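Local coordinates for putative uncharacterized protein (Ustilago maydis, PDB 4GNX), which probably serves as the small OB-fold subunit of replication protein A, the complex that binds single-stranded DNA, at residues 6-11 / 19-24. Residues are numbered along the deposited sequence; the frame is centred on the assembly and turned at random.
Sequences PLINSS and QTVRIV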
loop_
_atom_site.group_PDB
_atom_site.type_symbol
_atom_site.label_atom_id
_atom_site.label_comp_id
_atom_site.label_asym_id
_atom_site.label_seq_id
_atom_site.Cartn_x
_atom_site.Cartn_y
_atom_site.Cartn_z
ATOM N N PRO A 6 14.184 22.001 -2.230
ATOM C CA PRO A 6 14.425 20.586 -2.542
ATOM C C PRO A 6 14.872 19.729 -1.354
ATOM O O PRO A 6 15.705 20.166 -0.546
ATOM C CB PRO A 6 15.550 20.638 -3.606
ATOM C CG PRO A 6 16.017 22.047 -3.634
ATOM C CD PRO A 6 14.837 22.872 -3.221
ATOM N N LEU A 7 14.328 18.514 -1.273
ATOM C CA LEU A 7 14.798 17.483 -0.335
ATOM C C LEU A 7 15.886 16.761 -1.044
ATOM O O LEU A 7 15.630 16.110 -2.057
ATOM C CB LEU A 7 13.690 16.479 -0.034
ATOM C CG LEU A 7 13.844 15.593 1.190
ATOM C CD1 LEU A 7 13.900 16.415 2.477
ATOM C CD2 LEU A 7 12.708 14.586 1.226
ATOM N N ILE A 8 17.107 16.857 -0.544
ATOM C CA ILE A 8 18.211 16.304 -1.307
ATOM C C ILE A 8 19.085 15.352 -0.490
ATOM O O ILE A 8 18.965 15.275 0.734
ATOM C CB ILE A 8 19.033 17.425 -2.016
ATOM C CG1 ILE A 8 19.910 18.173 -1.021
ATOM C CG2 ILE A 8 18.113 18.376 -2.781
ATOM C CD1 ILE A 8 21.223 18.604 -1.613
ATOM N N ASN A 9 19.913 14.588 -1.192
ATOM C CA ASN A 9 20.945 13.810 -0.565
ATOM C C ASN A 9 22.293 14.448 -0.905
ATOM O O ASN A 9 22.330 15.503 -1.550
ATOM C CB ASN A 9 20.842 12.333 -0.973
ATOM C CG ASN A 9 20.897 12.103 -2.488
ATOM O OD1 ASN A 9 20.210 11.219 -2.995
ATOM N ND2 ASN A 9 21.746 12.849 -3.202
ATOM N N SER A 10 23.390 13.832 -0.471
ATOM C CA SER A 10 24.697 14.465 -0.575
ATOM C C SER A 10 25.172 14.626 -2.034
ATOM O O SER A 10 25.956 15.530 -2.357
ATOM C CB SER A 10 25.726 13.696 0.256
ATOM O OG SER A 10 25.806 12.325 -0.111
ATOM N N SER A 11 24.676 13.769 -2.919
ATOM C CA SER A 11 25.157 13.763 -4.278
ATOM C C SER A 11 24.517 14.876 -5.088
ATOM O O SER A 11 25.001 15.228 -6.146
ATOM C CB SER A 11 24.906 12.415 -4.927
ATOM O OG SER A 11 23.728 12.489 -5.689
ATOM N N GLN A 19 22.146 27.804 -2.978
ATOM C CA GLN A 19 20.708 27.686 -2.799
ATOM C C GLN A 19 20.364 27.001 -1.494
ATOM O O GLN A 19 21.174 26.270 -0.916
ATOM C CB GLN A 19 20.080 26.907 -3.942
ATOM C CG GLN A 19 20.411 27.417 -5.322
ATOM C CD GLN A 19 19.357 28.358 -5.815
ATOM O OE1 GLN A 19 19.406 29.571 -5.549
ATOM N NE2 GLN A 19 18.389 27.814 -6.550
ATOM N N THR A 20 19.148 27.249 -1.038
ATOM C CA THR A 20 18.699 26.724 0.224
ATOM C C THR A 20 18.128 25.360 -0.006
ATOM O O THR A 20 17.193 25.213 -0.784
ATOM C CB THR A 20 17.621 27.620 0.814
ATOM O OG1 THR A 20 18.225 28.864 1.178
ATOM C CG2 THR A 20 17.035 26.981 2.041
ATOM N N VAL A 21 18.692 24.361 0.652
ATOM C CA VAL A 21 18.148 23.026 0.530
ATOM C C VAL A 21 17.638 22.474 1.861
ATOM O O VAL A 21 17.713 23.131 2.919
ATOM C CB VAL A 21 19.180 22.054 -0.049
ATOM C CG1 VAL A 21 19.636 22.504 -1.432
ATOM C CG2 VAL A 21 20.342 21.892 0.915
ATOM N N ARG A 22 17.130 21.251 1.800
ATOM C CA ARG A 22 16.676 20.552 2.978
ATOM C C ARG A 22 17.283 19.172 2.918
ATOM O O ARG A 22 17.256 18.538 1.873
ATOM C CB ARG A 22 15.169 20.471 2.947
ATOM C CG ARG A 22 14.554 19.920 4.211
ATOM C CD ARG A 22 13.117 20.422 4.356
ATOM N NE ARG A 22 13.091 21.805 4.831
ATOM C CZ ARG A 22 12.012 22.572 4.835
ATOM N NH1 ARG A 22 10.868 22.089 4.392
ATOM N NH2 ARG A 22 12.076 23.826 5.276
ATOM N N ILE A 23 17.856 18.707 4.021
ATOM C CA ILE A 23 18.551 17.409 4.022
ATOM C C ILE A 23 18.411 16.687 5.368
ATOM O O ILE A 23 18.457 17.330 6.433
ATOM C CB ILE A 23 20.028 17.539 3.564
ATOM C CG1 ILE A 23 20.759 16.220 3.702
ATOM C CG2 ILE A 23 20.788 18.530 4.409
ATOM C CD1 ILE A 23 21.870 16.024 2.690
ATOM N N VAL A 24 18.227 15.365 5.302
ATOM C CA VAL A 24 18.033 14.531 6.485
ATOM C C VAL A 24 19.184 13.559 6.665
ATOM O O VAL A 24 19.660 12.953 5.713
ATOM C CB VAL A 24 16.738 13.691 6.399
ATOM C CG1 VAL A 24 16.520 12.916 7.693
ATOM C CG2 VAL A 24 15.522 14.572 6.141
#
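P6 and I8 join R22 in a short parallel beta pairing, where the two-residue strand 7-8 lies along the start of the long strand 20-31 of the OB fold. R22 serves the neighbouring strand with both of its backbone polar groups: its N donates to P6 O at 3.0 Å, and its O receives I8 N at 2.9 Å in a nearly straight bond, 165° at the hydrogen. P6 suits its place because this pairing calls on its carbonyl, so the missing N-H costs it no bond to strand 20-31. The end-to-end lines of the touching parts lie 61° apart, in keeping with so brief a pairing.

Side chains part to the two faces of the sheet. On one, L7 has CG anti to the backbone N (chi1 -163°), and its CD1 comes within 4.0 Å of CG of R22, the two side chains passing at a slant. L7 continues onto V99 and V100 of helix 93-104, while the charged end of R22 bends off at chi3 to a salt bridge with E60 of a neighbouring subunit; its NE is hydrogen-bonded to T64. On the other face I8 meets V21 roughly at right angles, CG1 to CB 4.1 Å, and I23 brings CD1 to 3.6 Å from O of I8. V21 and I23, beta-branched residues that suit a strand, also touch F74 of strand 73-81.

Backbone bonds thus set the pairing, apolar groups cover it, and the long arginine links this buried pairing to another subunit of the assembly.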